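Local coordinates for protein arginase 1, mitochondrial (Arabidopsis thaliana, PDB 6VSU) that catalyses the manganese-dependent hydrolysis of L-arginine to L-ornithine and urea, and also releases putrescine from agmatine, at residues S56-P61 and P295-V300; P66-A71 and M306-L311; G138-S143 and G287-E292. All blocks are in the same frame, centred on the assembly; numbering follows the deposited sequence.

Contact 1: residues S56-P61 and P295-V300; sequences SFLQGP and PQRDTV. With NA (sodium ion), chain B.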
ATOM      1  N   SER E  56     -14.605   1.664 -20.003  1.00 23.03           N
ATOM      2  CA  SER E  56     -13.830   2.550 -20.906  1.00 25.31           C
ATOM      3  C   SER E  56     -12.424   2.753 -20.357  1.00 24.70           C
ATOM      4  O   SER E  56     -11.639   3.247 -21.092  1.00 26.72           O
ATOM      5  CB  SER E  56     -14.518   3.896 -21.075  1.00 26.37           C
ATOM      6  OG  SER E  56     -14.803   4.479 -19.790  1.00 26.87           O
ATOM      7  N   PHE E  57     -12.125   2.394 -19.115  1.00 23.32           N
ATOM      8  CA  PHE E  57     -10.801   2.701 -18.524  1.00 23.79           C
ATOM      9  C   PHE E  57     -10.174   1.447 -17.881  1.00 23.35           C
ATOM     10  O   PHE E  57      -8.999   1.216 -18.122  1.00 24.53           O
ATOM     11  CB  PHE E  57     -10.893   3.893 -17.569  1.00 23.07           C
ATOM     12  CG  PHE E  57      -9.566   4.441 -17.079  1.00 24.14           C
ATOM     13  CD1 PHE E  57      -8.687   5.066 -17.946  1.00 25.47           C
ATOM     14  CD2 PHE E  57      -9.191   4.319 -15.751  1.00 23.86           C
ATOM     15  CE1 PHE E  57      -7.461   5.568 -17.517  1.00 26.75           C
ATOM     16  CE2 PHE E  57      -7.955   4.787 -15.320  1.00 25.10           C
ATOM     17  CZ  PHE E  57      -7.099   5.419 -16.199  1.00 26.67           C
ATOM     18  N   LEU E  58     -10.856   0.776 -16.973  1.00 21.86           N
ATOM     19  CA  LEU E  58     -10.315  -0.403 -16.247  1.00 22.37           C
ATOM     20  C   LEU E  58     -11.453  -1.415 -16.158  1.00 21.68           C
ATOM     21  O   LEU E  58     -12.634  -0.959 -15.924  1.00 21.81           O
ATOM     22  CB  LEU E  58      -9.822   0.026 -14.848  1.00 22.08           C
ATOM     23  CG  LEU E  58      -8.552   0.870 -14.819  1.00 23.74           C
ATOM     24  CD1 LEU E  58      -8.255   1.418 -13.423  1.00 23.89           C
ATOM     25  CD2 LEU E  58      -7.340   0.088 -15.352  1.00 24.98           C
ATOM     26  N   GLN E  59     -11.130  -2.696 -16.260  1.00 22.27           N
ATOM     27  CA  GLN E  59     -12.109  -3.807 -16.296  1.00 22.18           C
ATOM     28  C   GLN E  59     -12.248  -4.519 -14.943  1.00 21.95           C
ATOM     29  O   GLN E  59     -12.976  -5.548 -14.876  1.00 22.36           O
ATOM     30  CB  GLN E  59     -11.664  -4.795 -17.372  1.00 23.75           C
ATOM     31  CG  GLN E  59     -11.724  -4.245 -18.796  1.00 24.91           C
ATOM     32  CD  GLN E  59     -11.503  -5.266 -19.902  1.00 26.64           C
ATOM     33  OE1 GLN E  59     -11.980  -6.413 -19.861  1.00 26.18           O
ATOM     34  NE2 GLN E  59     -10.800  -4.818 -20.933  1.00 28.25           N
ATOM     35  N   GLY E  60     -11.604  -3.987 -13.902  1.00 21.99           N
ATOM     36  CA  GLY E  60     -11.621  -4.469 -12.511  1.00 21.29           C
ATOM     37  C   GLY E  60     -12.983  -4.896 -11.969  1.00 19.89           C
ATOM     38  O   GLY E  60     -13.038  -5.866 -11.225  1.00 20.03           O
ATOM     39  N   PRO E  61     -14.109  -4.224 -12.287  1.00 18.59           N
ATOM     40  CA  PRO E  61     -15.407  -4.682 -11.822  1.00 17.88           C
ATOM     41  C   PRO E  61     -15.757  -6.120 -12.171  1.00 17.77           C
ATOM     42  O   PRO E  61     -16.480  -6.694 -11.451  1.00 17.02           O
ATOM     43  CB  PRO E  61     -16.404  -3.667 -12.441  1.00 17.40           C
ATOM     44  CG  PRO E  61     -15.538  -2.416 -12.519  1.00 17.56           C
ATOM     45  CD  PRO E  61     -14.185  -2.919 -12.964  1.00 18.61           C
ATOM     46  N   PRO E 295     -12.190  -3.952  -7.297  1.00 19.64           N
ATOM     47  CA  PRO E 295     -11.304  -4.480  -6.260  1.00 20.39           C
ATOM     48  C   PRO E 295      -9.818  -4.154  -6.497  1.00 20.97           C
ATOM     49  O   PRO E 295      -9.074  -3.994  -5.550  1.00 20.43           O
ATOM     50  CB  PRO E 295     -11.469  -5.999  -6.303  1.00 21.04           C
ATOM     51  CG  PRO E 295     -12.683  -6.247  -7.106  1.00 21.33           C
ATOM     52  CD  PRO E 295     -12.942  -5.020  -7.955  1.00 20.19           C
ATOM     53  N   GLN E 296      -9.398  -4.023  -7.749  1.00 21.64           N
ATOM     54  CA  GLN E 296      -7.964  -3.764  -8.053  1.00 23.15           C
ATOM     55  C   GLN E 296      -7.644  -2.287  -7.738  1.00 23.45           C
ATOM     56  O   GLN E 296      -6.482  -1.965  -7.789  1.00 24.53           O
ATOM     57  CB  GLN E 296      -7.624  -4.086  -9.507  1.00 25.23           C
ATOM     58  CG  GLN E 296      -8.041  -5.500  -9.881  1.00 27.51           C
ATOM     59  CD  GLN E 296      -7.763  -5.997 -11.288  1.00 29.63           C
ATOM     60  OE1 GLN E 296      -8.350  -5.462 -12.259  1.00 28.56           O
ATOM     61  NE2 GLN E 296      -6.930  -7.069 -11.367  1.00 30.17           N
ATOM     62  N   ARG E 297      -8.625  -1.420  -7.460  1.00 22.31           N
ATOM     63  CA  ARG E 297      -8.380  -0.016  -7.067  1.00 22.92           C
ATOM     64  C   ARG E 297      -8.700   0.176  -5.586  1.00 21.13           C
ATOM     65  O   ARG E 297      -8.561   1.300  -5.113  1.00 21.23           O
ATOM     66  CB  ARG E 297      -9.195   0.937  -7.953  1.00 25.23           C
ATOM     67  CG  ARG E 297      -8.714   1.048  -9.399  1.00 29.32           C
ATOM     68  CD  ARG E 297      -7.296   1.555  -9.585  1.00 34.81           C
ATOM     69  NE  ARG E 297      -7.108   2.722 -10.471  1.00 41.05           N
ATOM     70  CZ  ARG E 297      -7.849   3.860 -10.411  1.00 43.88           C
ATOM     71  NH1 ARG E 297      -8.853   3.973  -9.542  1.00 43.14           N
ATOM     72  NH2 ARG E 297      -7.579   4.885 -11.212  1.00 43.91           N
ATOM     73  N   ASP E 298      -9.072  -0.886  -4.876  1.00 20.30           N
ATOM     74  CA  ASP E 298      -9.454  -0.806  -3.445  1.00 19.58           C
ATOM     75  C   ASP E 298      -8.189  -0.703  -2.548  1.00 19.58           C
ATOM     76  O   ASP E 298      -7.098  -0.965  -3.009  1.00 18.88           O
ATOM     77  CB  ASP E 298     -10.258  -2.025  -3.022  1.00 19.20           C
ATOM     78  CG  ASP E 298     -11.279  -1.730  -1.919  1.00 19.35           C
ATOM     79  OD1 ASP E 298     -11.310  -0.563  -1.410  1.00 19.25           O
ATOM     80  OD2 ASP E 298     -12.030  -2.691  -1.547  1.00 19.45           O
ATOM     81  N   THR E 299      -8.385  -0.348  -1.298  1.00 18.99           N
ATOM     82  CA  THR E 299      -7.349  -0.351  -0.255  1.00 20.47           C
ATOM     83  C   THR E 299      -6.958  -1.798   0.011  1.00 22.15           C
ATOM     84  O   THR E 299      -7.715  -2.745  -0.328  1.00 21.99           O
ATOM     85  CB  THR E 299      -7.872   0.316   1.016  1.00 19.90           C
ATOM     86  OG1 THR E 299      -8.814  -0.597   1.583  1.00 19.37           O
ATOM     87  CG2 THR E 299      -8.528   1.650   0.708  1.00 19.60           C
ATOM     88  N   VAL E 300      -5.805  -1.973   0.628  1.00 24.13           N
ATOM     89  CA  VAL E 300      -5.272  -3.317   0.964  1.00 26.20           C
ATOM     90  C   VAL E 300      -6.233  -4.028   1.911  1.00 26.39           C
ATOM     91  O   VAL E 300      -6.222  -5.206   1.900  1.00 28.85           O
ATOM     92  CB  VAL E 300      -3.838  -3.244   1.520  1.00 27.66           C
ATOM     93  CG1 VAL E 300      -2.885  -2.613   0.535  1.00 28.22           C
ATOM     94  CG2 VAL E 300      -3.777  -2.531   2.847  1.00 28.03           C
TER
HETATM   95 NA    NA B 403     -14.970   0.256 -14.852  1.00 32.48          NA
HETATM   96  O   HOH W   1     -13.550   1.949 -16.648  1.00 19.22           O
HETATM   97  O   HOH W   2      -8.865  -2.829 -12.974  1.00 22.28           O
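R297 reaches across to L58 and F57 with a long, bent chain. CB points at the other segment. CG lies beside the backbone N (chi1 -71°), and a bend at chi2 (-60°) keeps the aliphatic part beside L58: CG lies 4.1 Å and CD 4.0 Å from L58 CD1. A second bend, at chi3, brings NE nearer still, 3.4 Å from the same methyl, which lies over one face of the guanidinium group. At the tip, NH2 stands 4.1 Å from F57 CE2, at the ring's edge and near its plane, so the guanidinium, its plane 78° from the ring's, does not lie over the ring face. Arginine suits such a place because its stem and one flat face can pack on a leucine methyl while NE keeps a long, weak ion pair with D301 of a neighbouring subunit. Both segments are loops following parallel strands of the arginase α/β fold, 43-48 and 285-291, and the first carries S56, an L-ornithine-binding residue. There L58 O binds the sodium ion at 2.8 Å, a site completed by S262, E292 and a water that also accepts from L58 N. G60 suits close backbone packing: a CB would point toward the other segment and come close to Q296 OE1, which lies 3.4 Å from G60 CA. A water donates to that OE1 over 2.8 Å and weakly accepts from G60 N, whereas Q296 NE2 is hydrogen-bonded to OE2 of E70 of another neighbouring subunit. The ring of P295 sets CD 3.4 Å from G60 O.

Contact 2: residues P66-A71 and M306-L311; sequences PRIREA and MVAAKL
The helices carrying I68 and A71 on one side, and M306, A308 and A309 on the other, cross at -74°, the axes of the short segments coming within 8.0 Å. Such a close approach brings the CA atoms of I68 and A309 to 5.2 Å and those of A71 and M306 to 5.4 Å. Small residues make this possible: A71 and A309 point their methyls at each other, CB to CB at 3.5 Å, and A309 CB also sits 3.7 Å from I68 O. Helix 303-319 is the last of the arginase α/β fold and packs on strand 285-291, while helix 64-72 leans across it and ties itself by R69 to D95 and D98. On one flank of the alanine pair lies I68, whose CG1 meets A308 CB at 3.8 Å, with CD1 alongside the same methyl; its other branch, CG2, rests 4.1 Å from A309 CA. The beta-branched chain therefore spreads over two neighbouring residues, and it also touches V312 and F293. With I68 cut back to alanine, the contact with A308 CB would be lost, which is likely to leave a gap between the helices and F293 and V312 less well packed. On the other flank M306 starts away from helix 66-71, but a bend at chi2 (-69°) carries the sulfur back, so that SD lies 3.6 Å from A71 CB. A flexible, unbranched methionine can make that return, and it borders T77, an L-ornithine-binding residue, as well as I264 of a neighbouring subunit.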
ATOM      1  N   PRO E  66     -17.557 -11.758  -6.171  1.00 19.35           N
ATOM      2  CA  PRO E  66     -17.088 -12.608  -5.066  1.00 20.14           C
ATOM      3  C   PRO E  66     -16.540 -11.830  -3.857  1.00 20.16           C
ATOM      4  O   PRO E  66     -16.687 -12.352  -2.717  1.00 20.37           O
ATOM      5  CB  PRO E  66     -15.975 -13.457  -5.715  1.00 21.08           C
ATOM      6  CG  PRO E  66     -16.305 -13.355  -7.238  1.00 20.95           C
ATOM      7  CD  PRO E  66     -16.835 -11.955  -7.438  1.00 19.41           C
ATOM      8  N   ARG E  67     -15.904 -10.670  -4.094  1.00 20.35           N
ATOM      9  CA  ARG E  67     -15.372  -9.801  -3.021  1.00 21.36           C
ATOM     10  C   ARG E  67     -16.533  -9.195  -2.248  1.00 19.45           C
ATOM     11  O   ARG E  67     -16.451  -9.109  -1.038  1.00 19.56           O
ATOM     12  CB  ARG E  67     -14.484  -8.685  -3.548  1.00 24.93           C
ATOM     13  CG  ARG E  67     -13.375  -9.155  -4.460  1.00 29.31           C
ATOM     14  CD  ARG E  67     -12.547 -10.168  -3.706  1.00 36.95           C
ATOM     15  NE  ARG E  67     -11.351 -10.521  -4.473  1.00 44.19           N
ATOM     16  CZ  ARG E  67     -10.165  -9.945  -4.356  1.00 49.06           C
ATOM     17  NH1 ARG E  67      -9.984  -8.950  -3.503  1.00 51.66           N
ATOM     18  NH2 ARG E  67      -9.168 -10.377  -5.110  1.00 53.20           N
ATOM     19  N   ILE E  68     -17.605  -8.849  -2.907  1.00 17.68           N
ATOM     20  CA  ILE E  68     -18.778  -8.297  -2.201  1.00 17.75           C
ATOM     21  C   ILE E  68     -19.346  -9.351  -1.236  1.00 18.47           C
ATOM     22  O   ILE E  68     -19.600  -9.035  -0.026  1.00 17.62           O
ATOM     23  CB  ILE E  68     -19.814  -7.801  -3.222  1.00 16.84           C
ATOM     24  CG1 ILE E  68     -19.228  -6.646  -4.033  1.00 16.77           C
ATOM     25  CG2 ILE E  68     -21.048  -7.392  -2.465  1.00 17.07           C
ATOM     26  CD1 ILE E  68     -20.137  -6.094  -5.110  1.00 16.70           C
ATOM     27  N   ARG E  69     -19.549 -10.570  -1.733  1.00 19.53           N
ATOM     28  CA  ARG E  69     -20.159 -11.642  -0.911  1.00 21.32           C
ATOM     29  C   ARG E  69     -19.290 -11.896   0.311  1.00 22.25           C
ATOM     30  O   ARG E  69     -19.839 -11.994   1.401  1.00 22.52           O
ATOM     31  CB  ARG E  69     -20.178 -12.958  -1.683  1.00 23.36           C
ATOM     32  CG  ARG E  69     -21.105 -12.965  -2.880  1.00 24.79           C
ATOM     33  CD  ARG E  69     -21.302 -14.373  -3.396  1.00 26.49           C
ATOM     34  NE  ARG E  69     -22.326 -14.308  -4.407  1.00 26.59           N
ATOM     35  CZ  ARG E  69     -22.094 -14.078  -5.681  1.00 28.11           C
ATOM     36  NH1 ARG E  69     -20.858 -13.917  -6.112  1.00 29.26           N
ATOM     37  NH2 ARG E  69     -23.101 -14.015  -6.521  1.00 29.21           N
ATOM     38  N   GLU E  70     -17.976 -11.946   0.113  1.00 22.83           N
ATOM     39  CA  GLU E  70     -17.086 -12.190   1.264  1.00 23.76           C
ATOM     40  C   GLU E  70     -17.376 -11.098   2.301  1.00 22.66           C
ATOM     41  O   GLU E  70     -17.441 -11.408   3.487  1.00 22.81           O
ATOM     42  CB  GLU E  70     -15.633 -12.170   0.816  1.00 25.97           C
ATOM     43  CG  GLU E  70     -14.714 -12.486   1.953  1.00 29.36           C
ATOM     44  CD  GLU E  70     -13.245 -12.316   1.634  1.00 33.37           C
ATOM     45  OE1 GLU E  70     -12.489 -13.147   2.135  1.00 39.09           O
ATOM     46  OE2 GLU E  70     -12.856 -11.377   0.889  1.00 34.66           O
ATOM     47  N   ALA E  71     -17.462  -9.836   1.862  1.00 20.69           N
ATOM     48  CA  ALA E  71     -17.543  -8.675   2.776  1.00 20.19           C
ATOM     49  C   ALA E  71     -18.906  -8.696   3.486  1.00 19.26           C
ATOM     50  O   ALA E  71     -18.976  -8.321   4.654  1.00 18.93           O
ATOM     51  CB  ALA E  71     -17.298  -7.377   2.023  1.00 19.49           C
ATOM     52  N   MET E 306     -16.316  -3.459   1.639  1.00 19.54           N
ATOM     53  CA  MET E 306     -17.246  -3.316   2.792  1.00 21.40           C
ATOM     54  C   MET E 306     -18.324  -2.254   2.469  1.00 20.11           C
ATOM     55  O   MET E 306     -19.489  -2.428   2.856  1.00 19.02           O
ATOM     56  CB  MET E 306     -16.509  -2.909   4.061  1.00 22.70           C
ATOM     57  CG  MET E 306     -15.366  -3.853   4.363  1.00 26.23           C
ATOM     58  SD  MET E 306     -16.006  -5.497   4.851  1.00 32.16           S
ATOM     59  CE  MET E 306     -16.897  -5.199   6.378  1.00 31.21           C
ATOM     60  N   VAL E 307     -17.947  -1.194   1.769  1.00 19.27           N
ATOM     61  CA  VAL E 307     -18.918  -0.204   1.216  1.00 18.40           C
ATOM     62  C   VAL E 307     -19.928  -0.915   0.309  1.00 17.90           C
ATOM     63  O   VAL E 307     -21.139  -0.679   0.466  1.00 18.03           O
ATOM     64  CB  VAL E 307     -18.189   0.927   0.461  1.00 18.20           C
ATOM     65  CG1 VAL E 307     -19.118   1.762  -0.446  1.00 17.65           C
ATOM     66  CG2 VAL E 307     -17.464   1.827   1.428  1.00 18.65           C
ATOM     67  N   ALA E 308     -19.449  -1.660  -0.691  1.00 17.28           N
ATOM     68  CA  ALA E 308     -20.337  -2.361  -1.624  1.00 17.20           C
ATOM     69  C   ALA E 308     -21.243  -3.334  -0.846  1.00 17.10           C
ATOM     70  O   ALA E 308     -22.457  -3.379  -1.147  1.00 16.33           O
ATOM     71  CB  ALA E 308     -19.561  -3.078  -2.704  1.00 18.25           C
ATOM     72  N   ALA E 309     -20.676  -4.113   0.062  1.00 16.22           N
ATOM     73  CA  ALA E 309     -21.426  -5.083   0.866  1.00 17.02           C
ATOM     74  C   ALA E 309     -22.514  -4.359   1.667  1.00 17.21           C
ATOM     75  O   ALA E 309     -23.660  -4.892   1.724  1.00 16.39           O
ATOM     76  CB  ALA E 309     -20.500  -5.874   1.738  1.00 17.89           C
ATOM     77  N   LYS E 310     -22.221  -3.188   2.266  1.00 17.01           N
ATOM     78  CA  LYS E 310     -23.232  -2.562   3.144  1.00 16.69           C
ATOM     79  C   LYS E 310     -24.381  -1.983   2.281  1.00 17.30           C
ATOM     80  O   LYS E 310     -25.564  -2.047   2.718  1.00 17.03           O
ATOM     81  CB  LYS E 310     -22.610  -1.552   4.094  1.00 16.86           C
ATOM     82  CG  LYS E 310     -23.653  -1.038   5.072  1.00 17.44           C
ATOM     83  CD  LYS E 310     -23.172  -0.446   6.293  1.00 18.10           C
ATOM     84  CE  LYS E 310     -24.237   0.041   7.254  1.00 18.18           C
ATOM     85  NZ  LYS E 310     -23.596   0.625   8.460  1.00 18.70           N
ATOM     86  N   LEU E 311     -24.088  -1.485   1.071  1.00 17.23           N
ATOM     87  CA  LEU E 311     -25.137  -1.063   0.113  1.00 16.36           C
ATOM     88  C   LEU E 311     -25.984  -2.264  -0.234  1.00 16.68           C
ATOM     89  O   LEU E 311     -27.259  -2.098  -0.311  1.00 17.04           O
ATOM     90  CB  LEU E 311     -24.521  -0.488  -1.166  1.00 16.62           C
ATOM     91  CG  LEU E 311     -23.780   0.832  -0.988  1.00 16.59           C
ATOM     92  CD1 LEU E 311     -22.990   1.228  -2.211  1.00 16.31           C
ATOM     93  CD2 LEU E 311     -24.775   1.888  -0.633  1.00 17.93           C
TER

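Contact 3: residues G138-S143 and G287-E292; sequences GDHSIS and GADVVE. With MN (manganese (II) ion), chain C; NA (sodium ion), chain B.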
ATOM      1  N   GLY E 138     -19.386  -6.169 -11.570  1.00 17.28           N
ATOM      2  CA  GLY E 138     -19.686  -5.921 -12.969  1.00 17.29           C
ATOM      3  C   GLY E 138     -19.755  -4.426 -13.268  1.00 17.60           C
ATOM      4  O   GLY E 138     -20.062  -3.606 -12.351  1.00 17.79           O
ATOM      5  N   ASP E 139     -19.404  -4.033 -14.490  1.00 18.12           N
ATOM      6  CA  ASP E 139     -19.469  -2.619 -14.926  1.00 18.28           C
ATOM      7  C   ASP E 139     -20.945  -2.231 -15.193  1.00 17.96           C
ATOM      8  O   ASP E 139     -21.821  -3.094 -15.198  1.00 17.41           O
ATOM      9  CB  ASP E 139     -18.501  -2.387 -16.081  1.00 19.71           C
ATOM     10  CG  ASP E 139     -18.915  -2.930 -17.455  1.00 20.73           C
ATOM     11  OD1 ASP E 139     -20.125  -2.784 -17.841  1.00 19.41           O
ATOM     12  OD2 ASP E 139     -17.984  -3.443 -18.164  1.00 21.64           O
ATOM     13  N   HIS E 140     -21.219  -0.950 -15.412  1.00 17.89           N
ATOM     14  CA  HIS E 140     -22.606  -0.414 -15.477  1.00 17.33           C
ATOM     15  C   HIS E 140     -23.329  -0.881 -16.757  1.00 17.65           C
ATOM     16  O   HIS E 140     -24.496  -0.655 -16.854  1.00 17.66           O
ATOM     17  CB  HIS E 140     -22.589   1.129 -15.334  1.00 17.86           C
ATOM     18  CG  HIS E 140     -23.671   1.585 -14.449  1.00 17.01           C
ATOM     19  ND1 HIS E 140     -23.554   2.674 -13.646  1.00 17.22           N
ATOM     20  CD2 HIS E 140     -24.851   1.011 -14.172  1.00 16.36           C
ATOM     21  CE1 HIS E 140     -24.638   2.785 -12.931  1.00 16.50           C
ATOM     22  NE2 HIS E 140     -25.444   1.801 -13.262  1.00 16.50           N
ATOM     23  N   SER E 141     -22.678  -1.575 -17.691  1.00 18.10           N
ATOM     24  CA  SER E 141     -23.355  -2.049 -18.919  1.00 19.00           C
ATOM     25  C   SER E 141     -24.478  -3.009 -18.547  1.00 19.40           C
ATOM     26  O   SER E 141     -25.468  -3.106 -19.319  1.00 19.97           O
ATOM     27  CB  SER E 141     -22.431  -2.635 -19.935  1.00 19.04           C
ATOM     28  OG  SER E 141     -21.856  -3.822 -19.478  1.00 18.48           O
ATOM     29  N   ILE E 142     -24.350  -3.681 -17.423  1.00 19.04           N
ATOM     30  CA  ILE E 142     -25.273  -4.785 -17.090  1.00 19.40           C
ATOM     31  C   ILE E 142     -26.652  -4.228 -16.685  1.00 19.03           C
ATOM     32  O   ILE E 142     -27.646  -4.973 -16.769  1.00 19.30           O
ATOM     33  CB  ILE E 142     -24.640  -5.644 -16.009  1.00 19.80           C
ATOM     34  CG1 ILE E 142     -24.723  -4.949 -14.660  1.00 20.32           C
ATOM     35  CG2 ILE E 142     -23.217  -6.037 -16.434  1.00 20.81           C
ATOM     36  CD1 ILE E 142     -24.186  -5.751 -13.552  1.00 21.03           C
ATOM     37  N   SER E 143     -26.721  -2.966 -16.283  1.00 18.07           N
ATOM     38  CA  SER E 143     -27.986  -2.354 -15.874  1.00 17.70           C
ATOM     39  C   SER E 143     -29.000  -2.438 -17.010  1.00 18.41           C
ATOM     40  O   SER E 143     -30.174  -2.646 -16.725  1.00 18.36           O
ATOM     41  CB  SER E 143     -27.739  -0.967 -15.426  1.00 17.71           C
ATOM     42  OG  SER E 143     -27.154  -0.974 -14.134  1.00 17.20           O
ATOM     43  N   GLY E 287     -36.287  -4.408  -8.001  1.00 19.03           N
ATOM     44  CA  GLY E 287     -34.929  -4.887  -8.239  1.00 18.70           C
ATOM     45  C   GLY E 287     -33.913  -3.782  -8.023  1.00 18.30           C
ATOM     46  O   GLY E 287     -34.314  -2.593  -7.936  1.00 17.95           O
ATOM     47  N   ALA E 288     -32.642  -4.161  -7.985  1.00 17.64           N
ATOM     48  CA  ALA E 288     -31.556  -3.208  -7.745  1.00 17.25           C
ATOM     49  C   ALA E 288     -30.252  -3.770  -8.308  1.00 17.32           C
ATOM     50  O   ALA E 288     -30.148  -4.961  -8.556  1.00 17.89           O
ATOM     51  CB  ALA E 288     -31.470  -2.890  -6.267  1.00 16.67           C
ATOM     52  N   ASP E 289     -29.260  -2.907  -8.457  1.00 17.34           N
ATOM     53  CA  ASP E 289     -27.892  -3.364  -8.756  1.00 16.83           C
ATOM     54  C   ASP E 289     -26.902  -2.534  -7.939  1.00 16.24           C
ATOM     55  O   ASP E 289     -27.207  -1.372  -7.569  1.00 15.38           O
ATOM     56  CB  ASP E 289     -27.640  -3.445 -10.259  1.00 17.06           C
ATOM     57  CG  ASP E 289     -27.702  -2.140 -11.007  1.00 18.04           C
ATOM     58  OD1 ASP E 289     -27.002  -1.193 -10.596  1.00 17.42           O
ATOM     59  OD2 ASP E 289     -28.383  -2.125 -12.104  1.00 19.74           O
ATOM     60  N   VAL E 290     -25.738  -3.122  -7.712  1.00 16.29           N
ATOM     61  CA  VAL E 290     -24.546  -2.410  -7.170  1.00 16.50           C
ATOM     62  C   VAL E 290     -23.367  -2.704  -8.077  1.00 17.10           C
ATOM     63  O   VAL E 290     -22.968  -3.880  -8.160  1.00 18.15           O
ATOM     64  CB  VAL E 290     -24.259  -2.810  -5.726  1.00 16.72           C
ATOM     65  CG1 VAL E 290     -23.001  -2.109  -5.232  1.00 17.24           C
ATOM     66  CG2 VAL E 290     -25.448  -2.462  -4.863  1.00 16.59           C
ATOM     67  N   VAL E 291     -22.871  -1.684  -8.773  1.00 16.80           N
ATOM     68  CA  VAL E 291     -21.940  -1.870  -9.917  1.00 16.83           C
ATOM     69  C   VAL E 291     -20.715  -0.968  -9.700  1.00 16.54           C
ATOM     70  O   VAL E 291     -20.752  -0.048  -8.857  1.00 15.00           O
ATOM     71  CB  VAL E 291     -22.629  -1.522 -11.242  1.00 17.93           C
ATOM     72  CG1 VAL E 291     -23.841  -2.393 -11.506  1.00 19.18           C
ATOM     73  CG2 VAL E 291     -23.063  -0.070 -11.319  1.00 17.71           C
ATOM     74  N   GLU E 292     -19.676  -1.268 -10.470  1.00 16.83           N
ATOM     75  CA  GLU E 292     -18.462  -0.439 -10.674  1.00 17.37           C
ATOM     76  C   GLU E 292     -17.578  -0.458  -9.422  1.00 17.79           C
ATOM     77  O   GLU E 292     -16.626   0.363  -9.379  1.00 19.15           O
ATOM     78  CB  GLU E 292     -18.863   0.961 -11.121  1.00 17.17           C
ATOM     79  CG  GLU E 292     -19.457   0.922 -12.531  1.00 17.77           C
ATOM     80  CD  GLU E 292     -18.488   0.714 -13.682  1.00 19.25           C
ATOM     81  OE1 GLU E 292     -17.242   0.809 -13.405  1.00 20.08           O
ATOM     82  OE2 GLU E 292     -18.960   0.539 -14.878  1.00 19.10           O
TER
HETATM   83 MN    MN C 402     -22.116   4.404 -14.164  1.00 25.10          MN
HETATM   84 NA    NA B 403     -14.970   0.256 -14.852  1.00 32.48          NA
HETATM   85  O   HOH W   3     -20.626   5.875 -14.562  1.00 22.74           O
HETATM   86  O   HOH W   4     -20.495   3.723 -15.838  1.00 43.24           O
HETATM   87  O   HOH W   1     -13.550   1.949 -16.648  1.00 19.22           O
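E292 joins the 138-143 loop through two hydrogen bonds, one from its backbone and one to its side chain. Its backbone N donates to G138 O over 3.0 Å, nearly straight at 164°, and its carboxylate OE2 accepts from H140 N at 2.8 Å, on the anti side and 28° out of the carboxylate plane. The bend at chi2 (-74°) folds the acid back for this. OE2 has a second donor in H180 ND1, and OE1 binds the sodium ion, so both oxygens are engaged. D139 OD1 accepts from S141 N, closing an Asx turn, and from S141 OG at 2.6 Å; OD2 is taken by S55. Glycine suits position 138, with its positive phi after a cis peptide, because a CB would crowd I142 CD1. Three residues earlier in the strand than E292, D289 OD2 accepts from S143 OG, 2.6 Å away and above the carboxylate plane; Y245 bonds that oxygen too. D289 OD1 is bonded by S247, whose hydroxyl also bonds H140 NE2, making D289 and S247 a second shell behind the histidine. V291 CG2 lies 3.4 Å from the centroid of the H140 imidazole in a CH-pi contact over its face, and this methyl together with S247 should limit the ring's rotation. H140 ND1 is thus presented to manganese at 2.3 Å, with D164, D168, D249 and two waters as the other members of the site. A histidine and aspartates at the C-terminal ends of parallel strands and in the loops that follow them characterise the binuclear manganese site of arginases.

From the N terminus, the chain first passes 56-61, then 66-71 on the next helix, and much later 138-143; their partners return close together near the C terminus as 287-292, 295-300 and 306-311. Contacts 1 and 2 therefore cross, each closing a loop of more than 230 residues, and contact 3, closing 143, nests inside both. Contact 1 joins the loops that follow strands 43-48 and 285-291, contact 2 pairs the helices after them, and contact 3 fixes neighbouring strand ends in the core. P61 O probably hydrogen-bonds G138 N, linking contacts 1 and 3, which share the sodium ion; P295 packs on R67, and V290 on L311.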